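Local coordinates for PfVFT1 (Plasmodium falciparum, PDB 5JKQ), which probably binds a small solute between its two lobes, as a Venus flytrap protein related to the solute-binding proteins, at residues Lys14-Ile19 with Asp66-Glu71; Lys76-Gly81 with Asp123-Ala128; Ile144-Asn149 with His276-Lys281. The protein carries 3 engineered substitutions. One frame throughout, in Å; residues are numbered along the deposited sequence.

Overall arrangement
From the N terminus, the first turns of helix 14-29 meet the start of helix 68-75 in contact 1, closing a loop that holds helix 32-39. The chain then runs from helix 68-75 into strand 77-83, crosses through helix 102-118 and returns beside that strand in contact 2. Contact 3 joins the short strand 146-147 to the far end of strand 265-281, closing the longest loop, 126 residues. The three loops follow one another without nesting or crossing. Contacts 2 and 3 share the parallel sheet, where strand 77-83 lies between 126-132 and 146-147; contacts 1 and 3 touch where Leu-16 and Ile-17 pack on Phe-280.

Contact 1. Residues Lys14-Ile19 with Asp66-Glu71; sequences KRLIDI and DDVLSE
Asp-67 OD1 is gripped by two donors: Arg-15 NH2, 2.9 Å away on the syn lone pair, and the backbone N of Ser-70, which comes from above the carboxylate plane. The second is a capping bond, Asp-67 being the N-cap residue of helix 68-75, so one carboxylate both starts that helix and holds helix 14-29 against it. Arg-15 completes the salt bridge side-on, its NE reaching Asp-67 OD2 at 2.8 Å with an N-H...O angle of 161°. Guanidinium and carboxylate are nearly coplanar, 12° apart, and the paired bonds fix the rotation of both groups. The arginine arrives there because its chain, extended as far as CD, bends at chi3 (60°). Its NH1 is taken by the backbone oxygens of Asn-60 and Lys-62, which would further steady the guanidinium.

Over one guanidinium face lies Leu-69 CD2, 3.7 Å from Arg-15 CZ, while the other branch of the same leucine, CD1, meets Ile-19 CG2 at 4.1 Å. Leu-16 CD2 touches Val-68 CG1 at 3.7 Å. Two waters also join the segments: one takes the N-H of Arg-15 and donates to Asp-67 OD2, 2.9 Å from the water oxygen. A second accepts from Leu-69 N and has weak bonds to Leu-16 N and the same OD2. Trp-111 and Ile-114 of helix 102-118 cover Leu-16 and Ile-19 respectively. The whole is a helix-to-helix contact in which an N-cap aspartate doubles as the partner of a bidentate arginine salt bridge.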
ATOM      1  N   LYS A  14      -4.898  18.504  -5.998  1.00 19.81           N
ATOM      2  CA  LYS A  14      -5.522  18.606  -4.682  1.00 17.47           C
ATOM      3  C   LYS A  14      -6.952  18.077  -4.690  1.00 17.59           C
ATOM      4  O   LYS A  14      -7.316  17.241  -3.863  1.00 14.95           O
ATOM      5  CB  LYS A  14      -5.517  20.052  -4.190  1.00 20.61           C
ATOM      6  CG  LYS A  14      -5.797  20.180  -2.696  1.00 24.77           C
ATOM      7  CD  LYS A  14      -6.751  21.320  -2.405  1.00 24.75           C
ATOM      8  CE  LYS A  14      -7.037  21.466  -0.922  1.00 26.69           C
ATOM      9  NZ  LYS A  14      -7.713  20.267  -0.349  1.00 23.01           N
ATOM     10  N   ARG A  15      -7.762  18.567  -5.622  1.00 13.50           N
ATOM     11  CA  ARG A  15      -9.154  18.148  -5.710  1.00 21.48           C
ATOM     12  C   ARG A  15      -9.258  16.682  -6.129  1.00 14.29           C
ATOM     13  O   ARG A  15     -10.176  15.976  -5.712  1.00 16.80           O
ATOM     14  CB  ARG A  15      -9.916  19.040  -6.691  1.00 19.65           C
ATOM     15  CG  ARG A  15     -11.423  18.857  -6.653  1.00 20.13           C
ATOM     16  CD  ARG A  15     -12.125  20.043  -7.293  1.00 22.31           C
ATOM     17  NE  ARG A  15     -11.731  20.229  -8.692  1.00 19.36           N
ATOM     18  CZ  ARG A  15     -12.557  20.179  -9.736  1.00 18.64           C
ATOM     19  NH1 ARG A  15     -13.858  19.952  -9.576  1.00 20.14           N
ATOM     20  NH2 ARG A  15     -12.076  20.366 -10.957  1.00 20.51           N
ATOM     21  N   LEU A  16      -8.312  16.232  -6.947  1.00 12.79           N
ATOM     22  CA  LEU A  16      -8.248  14.830  -7.346  1.00 15.30           C
ATOM     23  C   LEU A  16      -8.008  13.941  -6.125  1.00 14.71           C
ATOM     24  O   LEU A  16      -8.622  12.886  -5.987  1.00 16.98           O
ATOM     25  CB  LEU A  16      -7.147  14.618  -8.390  1.00 16.42           C
ATOM     26  CG  LEU A  16      -6.723  13.178  -8.699  1.00 20.74           C
ATOM     27  CD1 LEU A  16      -7.889  12.359  -9.241  1.00 18.52           C
ATOM     28  CD2 LEU A  16      -5.554  13.169  -9.677  1.00 17.04           C
ATOM     29  N   ILE A  17      -7.120  14.382  -5.240  1.00 15.09           N
ATOM     30  CA  ILE A  17      -6.808  13.635  -4.026  1.00 15.56           C
ATOM     31  C   ILE A  17      -8.002  13.623  -3.074  1.00 15.79           C
ATOM     32  O   ILE A  17      -8.281  12.612  -2.432  1.00 20.95           O
ATOM     33  CB  ILE A  17      -5.573  14.229  -3.308  1.00 17.13           C
ATOM     34  CG1 ILE A  17      -4.322  14.017  -4.158  1.00 14.23           C
ATOM     35  CG2 ILE A  17      -5.352  13.584  -1.936  1.00 17.73           C
ATOM     36  CD1 ILE A  17      -3.189  14.950  -3.819  1.00 19.10           C
ATOM     37  N   ASP A  18      -8.703  14.748  -2.989  1.00 12.54           N
ATOM     38  CA  ASP A  18      -9.816  14.880  -2.055  1.00 15.97           C
ATOM     39  C   ASP A  18     -11.015  14.030  -2.467  1.00 14.21           C
ATOM     40  O   ASP A  18     -11.592  13.326  -1.639  1.00 19.12           O
ATOM     41  CB  ASP A  18     -10.237  16.345  -1.929  1.00 16.77           C
ATOM     42  CG  ASP A  18      -9.151  17.213  -1.322  1.00 17.49           C
ATOM     43  OD1 ASP A  18      -8.318  16.682  -0.556  1.00 19.72           O
ATOM     44  OD2 ASP A  18      -9.131  18.428  -1.608  1.00 22.42           O
ATOM     45  N   ILE A  19     -11.396  14.096  -3.739  1.00 13.63           N
ATOM     46  CA  ILE A  19     -12.522  13.304  -4.214  1.00 17.96           C
ATOM     47  C   ILE A  19     -12.155  11.824  -4.168  1.00 15.21           C
ATOM     48  O   ILE A  19     -13.010  10.965  -3.958  1.00 18.15           O
ATOM     49  CB  ILE A  19     -12.949  13.715  -5.642  1.00 13.98           C
ATOM     50  CG1 ILE A  19     -14.356  13.193  -5.941  1.00 15.60           C
ATOM     51  CG2 ILE A  19     -11.936  13.236  -6.689  1.00 18.46           C
ATOM     52  CD1 ILE A  19     -15.056  13.942  -7.056  1.00 18.47           C
ATOM     53  N   ASP A  66      -8.913  25.014 -12.811  1.00 23.83           N
ATOM     54  CA  ASP A  66      -7.799  24.664 -13.688  1.00 21.08           C
ATOM     55  C   ASP A  66      -6.899  23.654 -12.979  1.00 21.73           C
ATOM     56  O   ASP A  66      -5.813  23.995 -12.511  1.00 19.10           O
ATOM     57  CB  ASP A  66      -7.003  25.911 -14.087  1.00 25.13           C
ATOM     58  CG  ASP A  66      -5.980  25.631 -15.183  1.00 31.12           C
ATOM     59  OD1 ASP A  66      -5.764  24.447 -15.523  1.00 27.01           O
ATOM     60  OD2 ASP A  66      -5.387  26.599 -15.707  1.00 24.42           O
ATOM     61  N   ASP A  67      -7.363  22.410 -12.901  1.00 23.80           N
ATOM     62  CA  ASP A  67      -6.627  21.357 -12.210  1.00 19.60           C
ATOM     63  C   ASP A  67      -6.700  20.037 -12.974  1.00 15.96           C
ATOM     64  O   ASP A  67      -7.282  19.968 -14.056  1.00 22.87           O
ATOM     65  CB  ASP A  67      -7.162  21.188 -10.781  1.00 19.34           C
ATOM     66  CG  ASP A  67      -8.600  20.695 -10.738  1.00 20.37           C
ATOM     67  OD1 ASP A  67      -9.286  20.726 -11.781  1.00 20.41           O
ATOM     68  OD2 ASP A  67      -9.046  20.286  -9.645  1.00 15.96           O
ATOM     69  N   VAL A  68      -6.100  18.997 -12.407  1.00 25.84           N
ATOM     70  CA  VAL A  68      -6.053  17.685 -13.046  1.00 16.16           C
ATOM     71  C   VAL A  68      -7.445  17.068 -13.167  1.00 20.07           C
ATOM     72  O   VAL A  68      -7.758  16.437 -14.175  1.00 23.70           O
ATOM     73  CB  VAL A  68      -5.122  16.725 -12.263  1.00 28.33           C
ATOM     74  CG1 VAL A  68      -5.283  15.274 -12.726  1.00 23.79           C
ATOM     75  CG2 VAL A  68      -3.675  17.170 -12.409  1.00 22.65           C
ATOM     76  N   LEU A  69      -8.279  17.247 -12.147  1.00 19.64           N
ATOM     77  CA  LEU A  69      -9.592  16.616 -12.146  1.00 17.82           C
ATOM     78  C   LEU A  69     -10.446  17.139 -13.297  1.00 19.68           C
ATOM     79  O   LEU A  69     -11.198  16.383 -13.907  1.00 23.38           O
ATOM     80  CB  LEU A  69     -10.314  16.843 -10.815  1.00 14.89           C
ATOM     81  CG  LEU A  69     -11.591  16.010 -10.643  1.00  9.88           C
ATOM     82  CD1 LEU A  69     -11.263  14.529 -10.521  1.00 16.52           C
ATOM     83  CD2 LEU A  69     -12.393  16.476  -9.442  1.00 25.38           C
ATOM     84  N   SER A  70     -10.321  18.428 -13.598  1.00 25.39           N
ATOM     85  CA  SER A  70     -11.066  19.023 -14.703  1.00 24.57           C
ATOM     86  C   SER A  70     -10.677  18.397 -16.041  1.00 23.92           C
ATOM     87  O   SER A  70     -11.510  18.276 -16.939  1.00 29.73           O
ATOM     88  CB  SER A  70     -10.843  20.534 -14.745  1.00 24.90           C
ATOM     89  OG  SER A  70     -11.577  21.181 -13.721  1.00 22.07           O
ATOM     90  N   GLU A  71      -9.415  17.999 -16.171  1.00 22.61           N
ATOM     91  CA  GLU A  71      -8.960  17.310 -17.374  1.00 23.90           C
ATOM     92  C   GLU A  71      -9.606  15.930 -17.455  1.00 22.96           C
ATOM     93  O   GLU A  71     -10.098  15.521 -18.508  1.00 17.42           O
ATOM     94  CB  GLU A  71      -7.435  17.181 -17.387  1.00 25.22           C
ATOM     95  CG  GLU A  71      -6.696  18.511 -17.336  1.00 30.70           C
ATOM     96  CD  GLU A  71      -5.188  18.339 -17.326  1.00 36.42           C
ATOM     97  OE1 GLU A  71      -4.713  17.195 -17.492  1.00 37.78           O
ATOM     98  OE2 GLU A  71      -4.476  19.350 -17.152  1.00 38.13           O
TER
HETATM   99  O   HOH W   1      -7.279  20.688  -7.399  1.00 20.22           O
HETATM  100  O   HOH W   2      -7.391  18.008  -9.202  1.00 16.38           O

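Contact 2. Residues Lys76-Gly81 with Asp123-Ala128. Engineered in segment 123-128: Ala-128 (natural residue Thr).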
ATOM      1  N   LYS A  76     -13.523  12.292 -19.664  1.00 18.43           N
ATOM      2  CA  LYS A  76     -14.142  11.123 -19.039  1.00 16.03           C
ATOM      3  C   LYS A  76     -13.144   9.967 -18.981  1.00 14.51           C
ATOM      4  O   LYS A  76     -13.487   8.817 -19.264  1.00 13.80           O
ATOM      5  CB  LYS A  76     -15.411  10.698 -19.792  1.00 13.40           C
ATOM      6  CG  LYS A  76     -16.634  11.566 -19.522  1.00 16.16           C
ATOM      7  CD  LYS A  76     -17.890  10.931 -20.116  1.00 17.86           C
ATOM      8  CE  LYS A  76     -19.165  11.632 -19.662  1.00 16.39           C
ATOM      9  NZ  LYS A  76     -19.322  12.994 -20.246  1.00 20.94           N
ATOM     10  N   GLU A  77     -11.903  10.282 -18.624  1.00 18.79           N
ATOM     11  CA  GLU A  77     -10.863   9.266 -18.516  1.00 13.67           C
ATOM     12  C   GLU A  77      -9.762   9.661 -17.536  1.00 17.40           C
ATOM     13  O   GLU A  77      -9.347  10.819 -17.483  1.00 16.14           O
ATOM     14  CB  GLU A  77     -10.248   8.985 -19.888  1.00 17.28           C
ATOM     15  CG  GLU A  77      -9.127   7.949 -19.856  1.00 26.32           C
ATOM     16  CD  GLU A  77      -8.636   7.567 -21.239  1.00 22.16           C
ATOM     17  OE1 GLU A  77      -9.353   6.826 -21.944  1.00 26.25           O
ATOM     18  OE2 GLU A  77      -7.530   8.003 -21.619  1.00 24.68           O
ATOM     19  N   VAL A  78      -9.298   8.679 -16.767  1.00 23.49           N
ATOM     20  CA  VAL A  78      -8.155   8.853 -15.879  1.00 18.62           C
ATOM     21  C   VAL A  78      -7.069   7.849 -16.256  1.00 19.02           C
ATOM     22  O   VAL A  78      -7.360   6.692 -16.564  1.00 21.69           O
ATOM     23  CB  VAL A  78      -8.549   8.679 -14.394  1.00 21.99           C
ATOM     24  CG1 VAL A  78      -9.193   7.315 -14.154  1.00 22.21           C
ATOM     25  CG2 VAL A  78      -7.338   8.884 -13.485  1.00 20.63           C
ATOM     26  N   LYS A  79      -5.819   8.307 -16.242  1.00 24.48           N
ATOM     27  CA  LYS A  79      -4.675   7.458 -16.552  1.00 20.92           C
ATOM     28  C   LYS A  79      -3.955   7.038 -15.274  1.00 24.27           C
ATOM     29  O   LYS A  79      -3.447   7.884 -14.537  1.00 16.84           O
ATOM     30  CB  LYS A  79      -3.701   8.182 -17.481  1.00 23.19           C
ATOM     31  CG  LYS A  79      -4.327   8.726 -18.755  1.00 27.77           C
ATOM     32  CD  LYS A  79      -3.282   9.434 -19.601  1.00 32.02           C
ATOM     33  CE  LYS A  79      -3.909  10.365 -20.624  1.00 35.55           C
ATOM     34  NZ  LYS A  79      -3.029  11.535 -20.905  1.00 33.78           N
ATOM     35  N   ILE A  80      -3.919   5.731 -15.020  1.00 24.60           N
ATOM     36  CA  ILE A  80      -3.274   5.187 -13.829  1.00 21.33           C
ATOM     37  C   ILE A  80      -1.988   4.468 -14.222  1.00 24.26           C
ATOM     38  O   ILE A  80      -1.928   3.794 -15.251  1.00 24.20           O
ATOM     39  CB  ILE A  80      -4.210   4.215 -13.061  1.00 21.27           C
ATOM     40  CG1 ILE A  80      -5.314   4.990 -12.338  1.00 27.80           C
ATOM     41  CG2 ILE A  80      -3.446   3.413 -12.008  1.00 20.28           C
ATOM     42  CD1 ILE A  80      -6.423   5.475 -13.220  1.00 27.46           C
ATOM     43  N   GLY A  81      -0.963   4.624 -13.389  1.00 24.70           N
ATOM     44  CA  GLY A  81       0.323   3.995 -13.620  1.00 24.31           C
ATOM     45  C   GLY A  81       0.565   2.827 -12.683  1.00 25.71           C
ATOM     46  O   GLY A  81       0.254   2.896 -11.494  1.00 23.48           O
ATOM     47  N   ASP A 123     -19.934   3.980 -14.824  1.00 18.75           N
ATOM     48  CA  ASP A 123     -19.047   3.774 -15.969  1.00 16.48           C
ATOM     49  C   ASP A 123     -18.731   5.061 -16.725  1.00 16.66           C
ATOM     50  O   ASP A 123     -18.150   5.014 -17.807  1.00 17.83           O
ATOM     51  CB  ASP A 123     -19.666   2.765 -16.936  1.00 18.22           C
ATOM     52  CG  ASP A 123     -19.872   1.408 -16.303  1.00 23.24           C
ATOM     53  OD1 ASP A 123     -19.017   1.000 -15.489  1.00 25.29           O
ATOM     54  OD2 ASP A 123     -20.888   0.751 -16.615  1.00 27.93           O
ATOM     55  N   ALA A 124     -19.104   6.200 -16.153  1.00 19.71           N
ATOM     56  CA  ALA A 124     -18.929   7.486 -16.821  1.00 16.97           C
ATOM     57  C   ALA A 124     -17.464   7.748 -17.155  1.00 15.48           C
ATOM     58  O   ALA A 124     -17.138   8.132 -18.277  1.00 18.59           O
ATOM     59  CB  ALA A 124     -19.479   8.611 -15.957  1.00 16.11           C
ATOM     60  N   ILE A 125     -16.588   7.533 -16.179  1.00 18.21           N
ATOM     61  CA  ILE A 125     -15.163   7.776 -16.361  1.00 18.15           C
ATOM     62  C   ILE A 125     -14.439   6.466 -16.644  1.00 23.40           C
ATOM     63  O   ILE A 125     -14.551   5.502 -15.886  1.00 15.32           O
ATOM     64  CB  ILE A 125     -14.548   8.463 -15.126  1.00 12.67           C
ATOM     65  CG1 ILE A 125     -15.266   9.788 -14.857  1.00 12.24           C
ATOM     66  CG2 ILE A 125     -13.061   8.725 -15.336  1.00 12.68           C
ATOM     67  CD1 ILE A 125     -14.960  10.394 -13.509  1.00 16.22           C
ATOM     68  N   ASN A 126     -13.702   6.438 -17.750  1.00 22.36           N
ATOM     69  CA  ASN A 126     -12.945   5.258 -18.138  1.00 19.79           C
ATOM     70  C   ASN A 126     -11.605   5.207 -17.409  1.00 23.58           C
ATOM     71  O   ASN A 126     -10.956   6.234 -17.217  1.00 26.37           O
ATOM     72  CB  ASN A 126     -12.727   5.243 -19.654  1.00 21.92           C
ATOM     73  CG  ASN A 126     -12.004   3.997 -20.127  1.00 34.53           C
ATOM     74  OD1 ASN A 126     -12.601   2.926 -20.252  1.00 37.86           O
ATOM     75  ND2 ASN A 126     -10.711   4.130 -20.402  1.00 33.81           N
ATOM     76  N   ILE A 127     -11.211   4.009 -16.988  1.00 23.78           N
ATOM     77  CA  ILE A 127      -9.907   3.791 -16.371  1.00 22.22           C
ATOM     78  C   ILE A 127      -8.930   3.269 -17.422  1.00 31.12           C
ATOM     79  O   ILE A 127      -9.128   2.192 -17.986  1.00 24.38           O
ATOM     80  CB  ILE A 127      -9.991   2.793 -15.190  1.00 23.54           C
ATOM     81  CG1 ILE A 127     -10.841   3.371 -14.061  1.00 20.63           C
ATOM     82  CG2 ILE A 127      -8.612   2.460 -14.648  1.00 25.06           C
ATOM     83  CD1 ILE A 127     -12.288   2.929 -14.091  1.00 32.44           C
ATOM     84  N   ALA A 128      -7.883   4.048 -17.683  1.00 23.03           N
ATOM     85  CA  ALA A 128      -6.840   3.661 -18.627  1.00 21.64           C
ATOM     86  C   ALA A 128      -5.543   3.350 -17.890  1.00 25.25           C
ATOM     87  O   ALA A 128      -4.878   4.250 -17.382  1.00 29.06           O
ATOM     88  CB  ALA A 128      -6.616   4.763 -19.650  1.00 22.18           C
TER
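Glu-77 and Asn-126 lie side by side on one face of the sheet, their side chains pointing the same way, with carboxylate and amide planes turned 49° apart. That twist goes with only a weak bond, Asn-126 ND2 to Glu-77 OE1 at 3.4 Å. Both side chains leave with CG trans to the backbone N (chi1 179° and -177°), which keeps them alongside each other. The engineered Ala-128 shares this face, its CB 3.8 Å from Glu-77 CD.

The opposite face is apolar. Ile-80 CD1 meets Ile-127 CG2 at 4.0 Å, the two chains slanting across each other, and Val-78 CG1 stands 4.3 Å from both Ile-125 CG2 and Ile-127 CG1. Trp-111 and Met-107 of helix 102-118, with Ile-72 of helix 68-75, cover this side.

Between the faces runs a regular set of backbone bonds, beginning with Asn-126 N to Lys-76 O at 2.8 Å and ending with Ile-80 N to Ala-128 O. Lys-76, with positive phi, is the C-prime residue of the Schellman motif that ends helix 68-75 and turns the chain into the strand. Strand 77-83, helix 102-118 and strand 126-132 thus form a beta-alpha-beta crossover, with its two strands paired in parallel.

Contact 3. Residues Ile144-Asn149 with His276-Lys281; sequences IHMTDN and HSAYFK
A side-chain hydroxyl stands in for a backbone acceptor here: Tyr-279 N donates to Thr-147 OG1, 2.8 Å away, while the return bond, Thr-147 N to Tyr-279 O, is weak at 3.3 Å. The hydroxyl is brought in by chi1 69°, which sets OG1 between the backbone N and carbonyl carbon, and it donates its own hydrogen bond to Asp-148 O. It also lies near the plane of the Tyr-279 ring, at its edge.

Beyond this pair the two backbones, running nearly antiparallel, are held by side chains and a water. Selenomethionine Met-146 lies alongside Phe-280, its CG 3.5 Å from Phe-280 CE2. Its SE sits 5.3 Å from the ring centroid, an oblique Met-aromatic contact. A bend at chi3 (88°) carries Met-146 CE to Ala-278 CB, 3.6 Å away; the same CB is met from another side by Asn-149 OD1, which is hydrogen-bonded to Tyr-20. The water bridges His-145 O and Lys-281 N.

Strand 146-147 thus has strand 77-83 as its parallel neighbour and the end of strand 265-281 along another side. Helix 102-118 packs on Met-146 through Met-107 and Trp-111, helix 14-29 covers Phe-280, and helix 135-140 lies against Thr-147.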
ATOM      1  N   ILE A 144       0.799  10.144 -16.463  1.00 27.87           N
ATOM      2  CA  ILE A 144      -0.314   9.570 -15.718  1.00 28.83           C
ATOM      3  C   ILE A 144      -0.829  10.571 -14.691  1.00 22.10           C
ATOM      4  O   ILE A 144      -0.098  11.464 -14.263  1.00 21.70           O
ATOM      5  CB  ILE A 144       0.099   8.265 -15.002  1.00 21.59           C
ATOM      6  CG1 ILE A 144       1.400   8.487 -14.219  1.00 28.59           C
ATOM      7  CG2 ILE A 144       0.255   7.141 -16.016  1.00 18.92           C
ATOM      8  CD1 ILE A 144       1.857   7.299 -13.393  1.00 25.39           C
ATOM      9  N   HIS A 145      -2.093  10.423 -14.310  1.00 16.52           N
ATOM     10  CA  HIS A 145      -2.678  11.242 -13.256  1.00 22.01           C
ATOM     11  C   HIS A 145      -2.407  10.622 -11.887  1.00 22.12           C
ATOM     12  O   HIS A 145      -2.379  11.320 -10.872  1.00 21.31           O
ATOM     13  CB  HIS A 145      -4.186  11.394 -13.470  1.00 21.88           C
ATOM     14  CG  HIS A 145      -4.556  11.940 -14.814  1.00 21.97           C
ATOM     15  ND1 HIS A 145      -5.535  11.375 -15.602  1.00 23.77           N
ATOM     16  CD2 HIS A 145      -4.083  13.005 -15.506  1.00 18.86           C
ATOM     17  CE1 HIS A 145      -5.647  12.064 -16.723  1.00 19.44           C
ATOM     18  NE2 HIS A 145      -4.778  13.059 -16.689  1.00 23.44           N
HETATM   19  N   MSE A 146      -2.190   9.308 -11.879  1.00 21.07           N
HETATM   20  CA  MSE A 146      -2.131   8.529 -10.647  1.00 23.18           C
HETATM   21  C   MSE A 146      -1.262   7.294 -10.749  1.00 20.58           C
HETATM   22  O   MSE A 146      -1.130   6.706 -11.821  1.00 26.92           O
HETATM   23  CB  MSE A 146      -3.522   8.053 -10.256  1.00 25.88           C
HETATM   24  CG  MSE A 146      -4.354   9.014  -9.484  1.00 27.07           C
HETATM   25 SE   MSE A 146      -6.033   8.125  -9.088  1.00 27.55          SE
HETATM   26  CE  MSE A 146      -5.516   7.259  -7.422  1.00 15.39           C
ATOM     27  N   THR A 147      -0.719   6.876  -9.612  1.00 21.44           N
ATOM     28  CA  THR A 147      -0.180   5.533  -9.478  1.00 17.75           C
ATOM     29  C   THR A 147      -1.306   4.626  -9.002  1.00 18.16           C
ATOM     30  O   THR A 147      -2.338   5.104  -8.527  1.00 18.04           O
ATOM     31  CB  THR A 147       0.989   5.465  -8.479  1.00 19.30           C
ATOM     32  OG1 THR A 147       0.498   5.691  -7.151  1.00 21.78           O
ATOM     33  CG2 THR A 147       2.056   6.497  -8.819  1.00 22.42           C
ATOM     34  N   ASP A 148      -1.113   3.319  -9.133  1.00 18.11           N
ATOM     35  CA  ASP A 148      -2.037   2.354  -8.555  1.00 18.81           C
ATOM     36  C   ASP A 148      -2.006   2.501  -7.033  1.00 19.30           C
ATOM     37  O   ASP A 148      -1.100   3.127  -6.487  1.00 16.15           O
ATOM     38  CB  ASP A 148      -1.663   0.931  -8.978  1.00 20.51           C
ATOM     39  CG  ASP A 148      -2.777  -0.065  -8.729  1.00 25.60           C
ATOM     40  OD1 ASP A 148      -3.052  -0.368  -7.549  1.00 22.48           O
ATOM     41  OD2 ASP A 148      -3.369  -0.555  -9.715  1.00 15.46           O
ATOM     42  N   ASN A 149      -2.993   1.930  -6.349  1.00 18.39           N
ATOM     43  CA  ASN A 149      -3.077   2.059  -4.896  1.00 13.03           C
ATOM     44  C   ASN A 149      -2.152   1.109  -4.136  1.00 13.66           C
ATOM     45  O   ASN A 149      -1.933   1.293  -2.939  1.00 13.82           O
ATOM     46  CB  ASN A 149      -4.515   1.823  -4.421  1.00 16.86           C
ATOM     47  CG  ASN A 149      -5.503   2.798  -5.029  1.00 19.23           C
ATOM     48  OD1 ASN A 149      -5.494   3.987  -4.712  1.00 19.53           O
ATOM     49  ND2 ASN A 149      -6.375   2.293  -5.896  1.00 18.41           N
ATOM     50  N   HIS A 276      -0.503   0.992   2.184  1.00 20.84           N
ATOM     51  CA  HIS A 276      -0.510   1.162   0.733  1.00 17.99           C
ATOM     52  C   HIS A 276      -1.221   2.459   0.368  1.00 20.48           C
ATOM     53  O   HIS A 276      -2.274   2.767   0.923  1.00 17.14           O
ATOM     54  CB  HIS A 276      -1.202  -0.015   0.048  1.00 18.74           C
ATOM     55  CG  HIS A 276      -0.591  -1.344   0.361  1.00 21.00           C
ATOM     56  ND1 HIS A 276       0.531  -1.817  -0.286  1.00 21.46           N
ATOM     57  CD2 HIS A 276      -0.950  -2.305   1.243  1.00 22.83           C
ATOM     58  CE1 HIS A 276       0.840  -3.009   0.191  1.00 20.99           C
ATOM     59  NE2 HIS A 276      -0.043  -3.329   1.117  1.00 15.24           N
ATOM     60  N   SER A 277      -0.651   3.214  -0.567  1.00 18.51           N
ATOM     61  CA  SER A 277      -1.243   4.482  -0.983  1.00 22.06           C
ATOM     62  C   SER A 277      -0.969   4.804  -2.450  1.00 20.49           C
ATOM     63  O   SER A 277      -0.059   4.245  -3.066  1.00 19.01           O
ATOM     64  CB  SER A 277      -0.720   5.617  -0.096  1.00 25.74           C
ATOM     65  OG  SER A 277       0.695   5.640  -0.085  1.00 34.66           O
ATOM     66  N   ALA A 278      -1.776   5.705  -3.002  1.00 20.89           N
ATOM     67  CA  ALA A 278      -1.562   6.214  -4.349  1.00 24.05           C
ATOM     68  C   ALA A 278      -0.714   7.477  -4.280  1.00 18.06           C
ATOM     69  O   ALA A 278      -0.713   8.174  -3.263  1.00 22.84           O
ATOM     70  CB  ALA A 278      -2.891   6.493  -5.034  1.00 18.28           C
ATOM     71  N   TYR A 279       0.008   7.767  -5.359  1.00 19.15           N
ATOM     72  CA  TYR A 279       0.869   8.945  -5.416  1.00 22.73           C
ATOM     73  C   TYR A 279       0.448   9.886  -6.542  1.00 22.68           C
ATOM     74  O   TYR A 279      -0.028   9.449  -7.593  1.00 26.37           O
ATOM     75  CB  TYR A 279       2.332   8.521  -5.579  1.00 26.85           C
ATOM     76  CG  TYR A 279       2.917   7.928  -4.313  1.00 27.24           C
ATOM     77  CD1 TYR A 279       2.776   6.577  -4.023  1.00 26.17           C
ATOM     78  CD2 TYR A 279       3.594   8.725  -3.399  1.00 25.54           C
ATOM     79  CE1 TYR A 279       3.303   6.034  -2.862  1.00 30.25           C
ATOM     80  CE2 TYR A 279       4.123   8.192  -2.238  1.00 27.57           C
ATOM     81  CZ  TYR A 279       3.976   6.848  -1.974  1.00 29.67           C
ATOM     82  OH  TYR A 279       4.503   6.323  -0.816  1.00 27.26           O
ATOM     83  N   PHE A 280       0.623  11.181  -6.298  1.00 25.82           N
ATOM     84  CA  PHE A 280       0.181  12.226  -7.215  1.00 26.75           C
ATOM     85  C   PHE A 280       1.286  13.257  -7.425  1.00 24.22           C
ATOM     86  O   PHE A 280       2.264  13.287  -6.679  1.00 24.99           O
ATOM     87  CB  PHE A 280      -1.074  12.919  -6.674  1.00 16.88           C
ATOM     88  CG  PHE A 280      -2.152  11.973  -6.220  1.00 16.92           C
ATOM     89  CD1 PHE A 280      -2.049  11.307  -5.009  1.00 18.92           C
ATOM     90  CD2 PHE A 280      -3.281  11.766  -6.995  1.00 21.26           C
ATOM     91  CE1 PHE A 280      -3.042  10.442  -4.590  1.00 17.65           C
ATOM     92  CE2 PHE A 280      -4.278  10.907  -6.578  1.00 14.02           C
ATOM     93  CZ  PHE A 280      -4.158  10.243  -5.375  1.00 16.63           C
ATOM     94  N   LYS A 281       1.120  14.098  -8.441  1.00 31.09           N
ATOM     95  CA  LYS A 281       2.033  15.212  -8.684  1.00 22.83           C
ATOM     96  C   LYS A 281       1.464  16.480  -8.052  1.00 23.66           C
ATOM     97  O   LYS A 281       0.452  17.006  -8.511  1.00 25.94           O
ATOM     98  CB  LYS A 281       2.253  15.411 -10.182  1.00 24.92           C
ATOM     99  CG  LYS A 281       3.431  16.308 -10.520  1.00 30.23           C
ATOM    100  CD  LYS A 281       3.560  16.505 -12.020  1.00 29.14           C
ATOM    101  CE  LYS A 281       4.894  17.136 -12.386  1.00 34.83           C
ATOM    102  NZ  LYS A 281       5.122  18.437 -11.708  1.00 34.36           N
TER
HETATM  103  O   HOH W   3      -0.819  13.970 -10.448  1.00 24.06           O